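Local atomic coordinates of GTPase HflX (Sulfolobus solfataricus P2, PDB entry 2QTF), a protein that hydrolyses GTP, associates with the 50S ribosomal subunit and may act in protein synthesis or ribosome biogenesis. Residues D85-A95 and I107-E115; F94-A103 and I244-E254. One frame throughout, in Å; residues are numbered along the deposited sequence.

Interaction 1: D85-A95 and I107-E115; sequences DKILLLLEIFA and IELARLKYE. With CD (cadmium ion), chain B.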
loop_
_atom_site.group_PDB
_atom_site.type_symbol
_atom_site.label_atom_id
_atom_site.label_comp_id
_atom_site.label_asym_id
_atom_site.label_seq_id
_atom_site.Cartn_x
_atom_site.Cartn_y
_atom_site.Cartn_z
ATOM N N ASP A 85 5.088 -10.218 -10.443
ATOM C CA ASP A 85 4.630 -11.210 -9.480
ATOM C C ASP A 85 4.370 -10.476 -8.133
ATOM O O ASP A 85 4.326 -9.223 -8.065
ATOM C CB ASP A 85 5.615 -12.404 -9.372
ATOM C CG ASP A 85 6.895 -12.083 -8.594
ATOM O OD1 ASP A 85 7.168 -10.861 -8.374
ATOM O OD2 ASP A 85 7.635 -13.050 -8.265
ATOM N N LYS A 86 4.217 -11.237 -7.044
ATOM C CA LYS A 86 3.780 -10.574 -5.808
ATOM C C LYS A 86 4.859 -9.634 -5.246
ATOM O O LYS A 86 4.524 -8.558 -4.738
ATOM C CB LYS A 86 3.539 -11.612 -4.689
ATOM C CG LYS A 86 3.141 -10.918 -3.364
ATOM C CD LYS A 86 2.777 -12.064 -2.347
ATOM C CE LYS A 86 2.563 -11.473 -0.955
ATOM N NZ LYS A 86 2.846 -12.491 0.213
ATOM N N ILE A 87 6.100 -10.032 -5.393
ATOM C CA ILE A 87 7.250 -9.199 -4.983
ATOM C C ILE A 87 7.332 -7.918 -5.812
ATOM O O ILE A 87 7.439 -6.875 -5.254
ATOM C CB ILE A 87 8.581 -9.993 -4.945
ATOM C CG1 ILE A 87 8.424 -11.068 -3.841
ATOM C CG2 ILE A 87 9.806 -9.089 -4.831
ATOM C CD1 ILE A 87 9.583 -11.485 -3.235
ATOM N N LEU A 88 7.353 -8.037 -7.118
ATOM C CA LEU A 88 7.463 -6.859 -7.979
ATOM C C LEU A 88 6.213 -5.960 -7.830
ATOM O O LEU A 88 6.336 -4.728 -7.906
ATOM C CB LEU A 88 7.668 -7.312 -9.440
ATOM C CG LEU A 88 9.050 -7.947 -9.785
ATOM C CD1 LEU A 88 9.109 -8.180 -11.335
ATOM C CD2 LEU A 88 10.191 -7.085 -9.276
ATOM N N LEU A 89 5.043 -6.527 -7.581
ATOM C CA LEU A 89 3.851 -5.714 -7.360
ATOM C C LEU A 89 4.020 -4.857 -6.111
ATOM O O LEU A 89 3.663 -3.655 -6.064
ATOM C CB LEU A 89 2.554 -6.609 -7.270
ATOM C CG LEU A 89 1.245 -5.888 -6.778
ATOM C CD1 LEU A 89 0.769 -4.941 -7.835
ATOM C CD2 LEU A 89 0.033 -6.827 -6.343
ATOM N N LEU A 90 4.445 -5.477 -5.016
ATOM C CA LEU A 90 4.535 -4.661 -3.757
ATOM C C LEU A 90 5.658 -3.648 -3.933
ATOM O O LEU A 90 5.536 -2.533 -3.394
ATOM C CB LEU A 90 4.886 -5.552 -2.515
ATOM C CG LEU A 90 3.781 -6.553 -2.191
ATOM C CD1 LEU A 90 4.131 -7.660 -1.117
ATOM C CD2 LEU A 90 2.509 -5.883 -1.842
ATOM N N LEU A 91 6.763 -4.009 -4.630
ATOM C CA LEU A 91 7.820 -3.009 -4.855
ATOM C C LEU A 91 7.277 -1.816 -5.708
ATOM O O LEU A 91 7.643 -0.644 -5.486
ATOM C CB LEU A 91 9.117 -3.617 -5.521
ATOM C CG LEU A 91 9.897 -4.509 -4.496
ATOM C CD1 LEU A 91 10.874 -5.346 -5.315
ATOM C CD2 LEU A 91 10.550 -3.512 -3.467
ATOM N N GLU A 92 6.417 -2.125 -6.697
ATOM C CA GLU A 92 5.695 -1.012 -7.435
ATOM C C GLU A 92 4.866 -0.079 -6.519
ATOM O O GLU A 92 4.980 1.147 -6.641
ATOM C CB GLU A 92 4.817 -1.626 -8.591
ATOM C CG GLU A 92 4.158 -0.497 -9.434
ATOM C CD GLU A 92 5.207 0.035 -10.463
ATOM O OE1 GLU A 92 6.280 -0.673 -10.583
ATOM O OE2 GLU A 92 4.957 1.064 -11.192
ATOM N N ILE A 93 4.080 -0.657 -5.579
ATOM C CA ILE A 93 3.308 0.119 -4.570
ATOM C C ILE A 93 4.271 1.024 -3.803
ATOM O O ILE A 93 4.055 2.225 -3.646
ATOM C CB ILE A 93 2.570 -0.846 -3.591
ATOM C CG1 ILE A 93 1.530 -1.638 -4.383
ATOM C CG2 ILE A 93 2.006 -0.052 -2.372
ATOM C CD1 ILE A 93 0.897 -2.756 -3.573
ATOM N N PHE A 94 5.383 0.458 -3.419
ATOM C CA PHE A 94 6.366 1.248 -2.599
ATOM C C PHE A 94 6.924 2.399 -3.429
ATOM O O PHE A 94 6.984 3.539 -2.944
ATOM C CB PHE A 94 7.493 0.374 -2.020
ATOM C CG PHE A 94 7.031 -0.847 -1.175
ATOM C CD1 PHE A 94 5.781 -0.924 -0.613
ATOM C CD2 PHE A 94 8.000 -1.825 -0.849
ATOM C CE1 PHE A 94 5.383 -2.059 0.108
ATOM C CE2 PHE A 94 7.638 -3.002 -0.061
ATOM C CZ PHE A 94 6.338 -3.108 0.405
ATOM N N ALA A 95 7.314 2.099 -4.669
ATOM C CA ALA A 95 7.900 3.087 -5.572
ATOM C C ALA A 95 6.904 4.260 -5.761
ATOM O O ALA A 95 7.302 5.392 -5.906
ATOM C CB ALA A 95 8.224 2.393 -6.923
ATOM N N ILE A 107 14.258 0.479 -2.599
ATOM C CA ILE A 107 13.369 -0.170 -3.606
ATOM C C ILE A 107 14.205 -0.608 -4.817
ATOM O O ILE A 107 14.091 -1.697 -5.318
ATOM C CB ILE A 107 12.212 0.853 -4.051
ATOM C CG1 ILE A 107 11.257 1.041 -2.832
ATOM C CG2 ILE A 107 11.445 0.262 -5.390
ATOM C CD1 ILE A 107 10.454 2.346 -2.808
ATOM N N GLU A 108 15.093 0.246 -5.283
ATOM C CA GLU A 108 15.854 -0.116 -6.444
ATOM C C GLU A 108 16.805 -1.319 -6.095
ATOM O O GLU A 108 17.018 -2.231 -6.924
ATOM C CB GLU A 108 16.771 1.044 -6.872
ATOM C CG GLU A 108 17.497 0.471 -8.185
ATOM C CD GLU A 108 18.403 1.395 -8.848
ATOM O OE1 GLU A 108 18.843 0.992 -9.973
ATOM O OE2 GLU A 108 18.667 2.499 -8.247
ATOM N N LEU A 109 17.384 -1.261 -4.908
ATOM C CA LEU A 109 18.251 -2.378 -4.358
ATOM C C LEU A 109 17.460 -3.708 -4.370
ATOM O O LEU A 109 17.919 -4.719 -4.895
ATOM C CB LEU A 109 18.688 -2.019 -2.908
ATOM C CG LEU A 109 19.570 -3.169 -2.271
ATOM C CD1 LEU A 109 20.881 -3.454 -3.140
ATOM C CD2 LEU A 109 19.920 -2.765 -0.836
ATOM N N ALA A 110 16.240 -3.700 -3.838
ATOM C CA ALA A 110 15.403 -4.912 -3.849
ATOM C C ALA A 110 15.049 -5.388 -5.262
ATOM O O ALA A 110 14.989 -6.614 -5.543
ATOM C CB ALA A 110 14.128 -4.710 -2.994
ATOM N N ARG A 111 14.705 -4.442 -6.159
ATOM C CA ARG A 111 14.449 -4.845 -7.588
ATOM C C ARG A 111 15.710 -5.493 -8.237
ATOM O O ARG A 111 15.610 -6.474 -8.969
ATOM C CB ARG A 111 14.016 -3.591 -8.364
ATOM C CG ARG A 111 12.582 -3.161 -8.032
ATOM C CD ARG A 111 12.240 -1.767 -8.752
ATOM N NE ARG A 111 10.797 -1.569 -8.736
ATOM C CZ ARG A 111 10.221 -0.418 -9.077
ATOM N NH1 ARG A 111 10.985 0.661 -9.327
ATOM N NH2 ARG A 111 8.940 -0.404 -9.258
ATOM N N LEU A 112 16.874 -4.877 -8.091
ATOM C CA LEU A 112 18.133 -5.442 -8.614
ATOM C C LEU A 112 18.417 -6.802 -8.077
ATOM O O LEU A 112 18.816 -7.720 -8.846
ATOM C CB LEU A 112 19.322 -4.522 -8.278
ATOM C CG LEU A 112 19.261 -3.176 -9.040
ATOM C CD1 LEU A 112 20.346 -2.243 -8.579
ATOM C CD2 LEU A 112 19.304 -3.381 -10.609
ATOM N N LYS A 113 18.284 -6.960 -6.769
ATOM C CA LYS A 113 18.546 -8.298 -6.134
ATOM C C LYS A 113 17.556 -9.322 -6.679
ATOM O O LYS A 113 17.939 -10.479 -6.923
ATOM C CB LYS A 113 18.397 -8.197 -4.602
ATOM C CG LYS A 113 19.692 -7.515 -4.030
ATOM C CD LYS A 113 19.657 -7.560 -2.511
ATOM C CE LYS A 113 21.103 -7.372 -1.965
ATOM N NZ LYS A 113 21.189 -7.799 -0.506
ATOM N N TYR A 114 16.316 -8.907 -6.919
ATOM C CA TYR A 114 15.325 -9.851 -7.473
ATOM C C TYR A 114 15.600 -10.273 -8.893
ATOM O O TYR A 114 15.209 -11.382 -9.330
ATOM C CB TYR A 114 13.898 -9.242 -7.370
ATOM C CG TYR A 114 12.776 -10.258 -7.232
ATOM C CD1 TYR A 114 12.744 -11.160 -6.156
ATOM C CD2 TYR A 114 11.799 -10.356 -8.195
ATOM C CE1 TYR A 114 11.738 -12.099 -6.060
ATOM C CE2 TYR A 114 10.794 -11.238 -8.102
ATOM C CZ TYR A 114 10.805 -12.147 -7.011
ATOM O OH TYR A 114 9.756 -13.006 -6.855
ATOM N N GLU A 115 16.237 -9.402 -9.664
ATOM C CA GLU A 115 16.556 -9.725 -11.037
ATOM C C GLU A 115 17.761 -10.658 -11.112
ATOM O O GLU A 115 17.916 -11.313 -12.096
ATOM C CB GLU A 115 17.052 -8.482 -11.809
ATOM C CG GLU A 115 16.314 -7.831 -12.873
ATOM C CD GLU A 115 15.242 -8.657 -13.600
ATOM O OE1 GLU A 115 14.145 -8.462 -13.146
ATOM O OE2 GLU A 115 15.450 -9.322 -14.641
HETATM CD CD CD B . 6.773 0.804 -12.453
HETATM O O HOH W 1 8.515 -3.404 -9.104
HETATM O O HOH W 2 8.056 -1.283 -12.827
HETATM O O HOH W 3 5.053 -0.555 -13.867
#

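Interaction 2: F94-A103 and I244-E254; sequences FALHAGSKEA and IVDAFFVTLSE. With CD (cadmium ion), chain C.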
loop_
_atom_site.group_PDB
_atom_site.type_symbol
_atom_site.label_atom_id
_atom_site.label_comp_id
_atom_site.label_asym_id
_atom_site.label_seq_id
_atom_site.Cartn_x
_atom_site.Cartn_y
_atom_site.Cartn_z
ATOM N N PHE A 94 5.383 0.458 -3.419
ATOM C CA PHE A 94 6.366 1.248 -2.599
ATOM C C PHE A 94 6.924 2.399 -3.429
ATOM O O PHE A 94 6.984 3.539 -2.944
ATOM C CB PHE A 94 7.493 0.374 -2.020
ATOM C CG PHE A 94 7.031 -0.847 -1.175
ATOM C CD1 PHE A 94 5.781 -0.924 -0.613
ATOM C CD2 PHE A 94 8.000 -1.825 -0.849
ATOM C CE1 PHE A 94 5.383 -2.059 0.108
ATOM C CE2 PHE A 94 7.638 -3.002 -0.061
ATOM C CZ PHE A 94 6.338 -3.108 0.405
ATOM N N ALA A 95 7.314 2.099 -4.669
ATOM C CA ALA A 95 7.900 3.087 -5.572
ATOM C C ALA A 95 6.904 4.260 -5.761
ATOM O O ALA A 95 7.302 5.392 -5.906
ATOM C CB ALA A 95 8.224 2.393 -6.923
ATOM N N LEU A 96 5.611 3.965 -5.866
ATOM C CA LEU A 96 4.584 4.998 -6.090
ATOM C C LEU A 96 4.329 5.789 -4.814
ATOM O O LEU A 96 3.848 6.933 -4.883
ATOM C CB LEU A 96 3.269 4.317 -6.634
ATOM C CG LEU A 96 3.487 3.673 -8.021
ATOM C CD1 LEU A 96 2.051 2.926 -8.403
ATOM C CD2 LEU A 96 3.862 4.709 -9.166
ATOM N N HIS A 97 4.686 5.241 -3.626
ATOM C CA HIS A 97 4.372 6.012 -2.425
ATOM C C HIS A 97 5.618 6.636 -1.809
ATOM O O HIS A 97 5.494 7.426 -0.876
ATOM C CB HIS A 97 3.700 5.140 -1.375
ATOM C CG HIS A 97 2.303 4.724 -1.745
ATOM N ND1 HIS A 97 2.021 3.752 -2.699
ATOM C CD2 HIS A 97 1.116 5.195 -1.324
ATOM C CE1 HIS A 97 0.704 3.622 -2.787
ATOM N NE2 HIS A 97 0.143 4.455 -1.931
ATOM N N ALA A 98 6.812 6.286 -2.272
ATOM C CA ALA A 98 8.037 6.742 -1.619
ATOM C C ALA A 98 8.415 8.124 -2.180
ATOM O O ALA A 98 8.448 8.310 -3.370
ATOM C CB ALA A 98 9.172 5.718 -1.915
ATOM N N GLY A 99 8.716 9.068 -1.337
ATOM C CA GLY A 99 9.242 10.347 -1.827
ATOM C C GLY A 99 10.667 10.614 -1.319
ATOM O O GLY A 99 11.305 11.568 -1.790
ATOM N N SER A 100 11.188 9.768 -0.453
ATOM C CA SER A 100 12.529 9.987 0.076
ATOM C C SER A 100 13.606 9.289 -0.747
ATOM O O SER A 100 13.362 8.229 -1.419
ATOM C CB SER A 100 12.660 9.529 1.505
ATOM O OG SER A 100 12.729 8.089 1.699
ATOM N N LYS A 101 14.839 9.809 -0.671
ATOM C CA LYS A 101 15.943 9.192 -1.435
ATOM C C LYS A 101 16.304 7.821 -0.900
ATOM O O LYS A 101 16.567 6.908 -1.673
ATOM C CB LYS A 101 17.206 10.098 -1.427
ATOM C CG LYS A 101 18.376 9.494 -2.228
ATOM C CD LYS A 101 19.612 10.467 -2.398
ATOM C CE LYS A 101 20.816 9.681 -3.051
ATOM N NZ LYS A 101 20.319 8.889 -4.295
ATOM N N GLU A 102 16.306 7.676 0.425
ATOM C CA GLU A 102 16.652 6.397 1.085
ATOM C C GLU A 102 15.643 5.290 0.683
ATOM O O GLU A 102 16.068 4.206 0.408
ATOM C CB GLU A 102 16.689 6.613 2.631
ATOM C CG GLU A 102 17.012 5.332 3.484
ATOM C CD GLU A 102 16.943 5.640 5.031
ATOM O OE1 GLU A 102 16.739 6.797 5.418
ATOM O OE2 GLU A 102 16.997 4.731 5.890
ATOM N N ALA A 103 14.340 5.605 0.593
ATOM C CA ALA A 103 13.357 4.591 0.264
ATOM C C ALA A 103 13.538 4.260 -1.225
ATOM O O ALA A 103 13.533 3.081 -1.618
ATOM C CB ALA A 103 11.949 5.139 0.500
ATOM N N ILE A 244 11.652 -7.858 0.831
ATOM C CA ILE A 244 11.279 -6.423 0.622
ATOM C C ILE A 244 10.929 -5.713 1.920
ATOM O O ILE A 244 10.380 -4.643 1.918
ATOM C CB ILE A 244 10.156 -6.218 -0.481
ATOM C CG1 ILE A 244 8.835 -6.883 -0.086
ATOM C CG2 ILE A 244 10.683 -6.868 -1.781
ATOM C CD1 ILE A 244 7.674 -6.672 -1.099
ATOM N N VAL A 245 11.245 -6.364 3.047
ATOM C CA VAL A 245 10.847 -5.780 4.353
ATOM C C VAL A 245 11.595 -4.523 4.554
ATOM O O VAL A 245 10.996 -3.574 5.027
ATOM C CB VAL A 245 11.130 -6.790 5.504
ATOM C CG1 VAL A 245 11.254 -6.040 6.883
ATOM C CG2 VAL A 245 10.044 -7.786 5.569
ATOM N N ASP A 246 12.875 -4.400 4.183
ATOM C CA ASP A 246 13.480 -3.106 4.399
ATOM C C ASP A 246 12.941 -1.988 3.491
ATOM O O ASP A 246 12.822 -0.847 3.940
ATOM C CB ASP A 246 14.972 -3.025 4.111
ATOM C CG ASP A 246 15.843 -3.780 5.184
ATOM O OD1 ASP A 246 15.371 -4.097 6.285
ATOM O OD2 ASP A 246 16.978 -4.019 4.825
ATOM N N ALA A 247 12.735 -2.298 2.203
ATOM C CA ALA A 247 12.112 -1.290 1.373
ATOM C C ALA A 247 10.767 -0.854 1.964
ATOM O O ALA A 247 10.412 0.341 1.858
ATOM C CB ALA A 247 11.931 -1.815 -0.042
ATOM N N PHE A 248 9.991 -1.805 2.513
ATOM C CA PHE A 248 8.652 -1.467 3.073
ATOM C C PHE A 248 8.803 -0.511 4.232
ATOM O O PHE A 248 8.223 0.597 4.268
ATOM C CB PHE A 248 7.888 -2.761 3.562
ATOM C CG PHE A 248 6.685 -2.438 4.345
ATOM C CD1 PHE A 248 5.593 -1.750 3.767
ATOM C CD2 PHE A 248 6.643 -2.774 5.742
ATOM C CE1 PHE A 248 4.454 -1.360 4.551
ATOM C CE2 PHE A 248 5.527 -2.411 6.522
ATOM C CZ PHE A 248 4.407 -1.742 5.904
ATOM N N PHE A 249 9.588 -0.938 5.232
ATOM C CA PHE A 249 9.750 -0.078 6.410
ATOM C C PHE A 249 10.320 1.292 6.137
ATOM O O PHE A 249 9.904 2.318 6.708
ATOM C CB PHE A 249 10.515 -0.815 7.534
ATOM C CG PHE A 249 9.646 -1.708 8.270
ATOM C CD1 PHE A 249 8.613 -1.179 9.045
ATOM C CD2 PHE A 249 9.752 -3.107 8.128
ATOM C CE1 PHE A 249 7.701 -1.999 9.717
ATOM C CE2 PHE A 249 8.853 -3.949 8.798
ATOM C CZ PHE A 249 7.819 -3.398 9.616
ATOM N N VAL A 250 11.274 1.363 5.286
ATOM C CA VAL A 250 11.840 2.675 4.983
ATOM C C VAL A 250 10.835 3.586 4.280
ATOM O O VAL A 250 10.723 4.790 4.530
ATOM C CB VAL A 250 13.131 2.515 4.116
ATOM C CG1 VAL A 250 13.721 3.845 3.830
ATOM C CG2 VAL A 250 14.235 1.734 4.891
ATOM N N THR A 251 10.103 3.039 3.328
ATOM C CA THR A 251 9.004 3.801 2.698
ATOM C C THR A 251 7.934 4.220 3.753
ATOM O O THR A 251 7.442 5.344 3.713
ATOM C CB THR A 251 8.302 2.907 1.582
ATOM O OG1 THR A 251 9.291 2.564 0.635
ATOM C CG2 THR A 251 7.120 3.677 0.827
ATOM N N LEU A 252 7.494 3.283 4.583
ATOM C CA LEU A 252 6.480 3.582 5.550
ATOM C C LEU A 252 6.995 4.613 6.561
ATOM O O LEU A 252 6.220 5.522 7.010
ATOM C CB LEU A 252 6.051 2.247 6.295
ATOM C CG LEU A 252 5.001 2.434 7.436
ATOM C CD1 LEU A 252 3.603 3.000 6.918
ATOM C CD2 LEU A 252 4.851 1.097 8.257
ATOM N N SER A 253 8.285 4.519 6.943
ATOM C CA SER A 253 8.860 5.510 7.903
ATOM C C SER A 253 8.789 6.957 7.473
ATOM O O SER A 253 8.959 7.893 8.317
ATOM C CB SER A 253 10.349 5.131 8.208
ATOM O OG SER A 253 10.291 3.902 8.944
ATOM N N GLU A 254 8.560 7.220 6.177
ATOM C CA GLU A 254 8.282 8.581 5.722
ATOM C C GLU A 254 7.008 9.160 6.403
ATOM O O GLU A 254 6.742 10.379 6.307
ATOM C CB GLU A 254 8.087 8.695 4.248
ATOM C CG GLU A 254 9.369 8.247 3.405
ATOM C CD GLU A 254 9.174 8.291 1.916
ATOM O OE1 GLU A 254 8.167 8.871 1.409
ATOM O OE2 GLU A 254 10.114 7.796 1.196
HETATM CD CD CD C . -2.030 4.714 -1.414
HETATM O O HOH W 4 -1.573 3.681 0.722
HETATM O O HOH W 5 -2.159 2.256 -1.803
HETATM O O HOH W 6 -4.165 4.870 -0.602
HETATM O O HOH W 7 -2.809 4.501 -3.682
#

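Interaction 1: D85-A95 and I107-E115
Y114 throws its ring across to the start of helix 86-95 because CG stands anti to the backbone N (chi1 -151°), while D85, with CG between its own N and carbonyl carbon, turns its carboxylate to meet it. The phenol donates to D85 at 2.5 Å between OH and OD2, on the syn lone pair and at the ring edge. The other oxygen, OD1, caps the helix by accepting from the backbone N of L88, so one carboxylate serves both a helix start and a tyrosine. I87 covers a ring face: its CG2 lies 3.7 Å from the Y114 centroid, almost on the ring normal, and I87 CD1 touches Y114 CE1. L88 CD2 meets Y114 CD2 at 3.8 Å. A leucine in place of Y114 would probably leave D85 OD2 without its phenol partner and I87 without a ring face to lie on.

Further along, L91 packs CD2 on A110 CB at 3.8 Å and CD1 on R111 CG. The extended R111 chain runs past it and brings NH2 to 3.0 Å from E92 OE1, at the guanidinium edge. E92 also holds a cadmium ion through both carboxylate oxygens, and a water joins R111 NE to the carbonyl O of L88. At the far end I107 CD1 presses on F94 CB at 3.6 Å.

The axes of the segments 86-95 and 107-115 come within 10.4 Å and run nearly antiparallel (162°). Helix 68-78 adds F71 beside D85, L88 and Y114, helix 145-164 packs on L109 and L112, and helix 245-253 meets F94 and I107; strand 82-84 leads into the pair.

Interaction 2: F94-A103 and I244-E254
The turn between helices 86-97 and 101-121 meets helix 245-253 of the G domain here, and the contact includes the N-cap of the second helix: S100 opens it, its OG accepting from the backbone N of A103. E254 reaches into this turn with its chain extended beyond CG. Its OE1 takes the backbone N of G99 at 2.8 Å on the syn lone pair, in a nearly straight bond (171°). OE2 receives two donors from S100, the backbone N at 2.8 Å and OG at 2.7 Å, both from the same face of the carboxylate and well out of its plane. A98 CB and A103 CB lie beside OE2, the latter at 3.3 Å.

Before the turn in the chain, the ring of F94 lies against the start of helix 245-253. F248 CA sits over one face, and CZ of F94 touches CB of F248 at 3.5 Å; the two rings meet obliquely, their planes 43° apart. I244 CD1 comes to 3.8 Å from F94 CE2, and A247 CB approaches F94 CD2. T251 directs CG2, anti to its backbone N, toward F94 O and A98 CB, while OG1 turns back to donate to A247 O of its own helix. V250 CG1 packs on E102 CG at 3.6 Å and on the backbone of A103.

H97 ends the first helix. Its ND1 bonds to I93 O, which fixes the imidazole while NE2 binds a second cadmium ion at 2.2 Å, shared with D232, a predicted GTP-binding residue.

Three bonds on one carboxylate would favour a charged E254: it satisfies the amides of G99 and S100, and its negative charge beside a helix N terminus is probably stabilised by the helix dipole.

How the interactions relate
From the N terminus, strand 82-84 leads into helix 86-97, which turns through residues 98-100 into helix 101-121. Interaction 1 closes this short loop, with 11 residues between its segments, by folding the second helix back on the first. Interaction 2 spans 140 residues: it runs from the same turn through helix 145-164 and the first strands of the G domain to helix 245-253. The contacts cross, because 94-103 lies at the end of 85-95 and before 107-115, while 244-254 follows both. They share F94 and A95, and I107 CD1 and T251 OG1 touch between them. Together they tie the N-terminal and middle regions to the G domain.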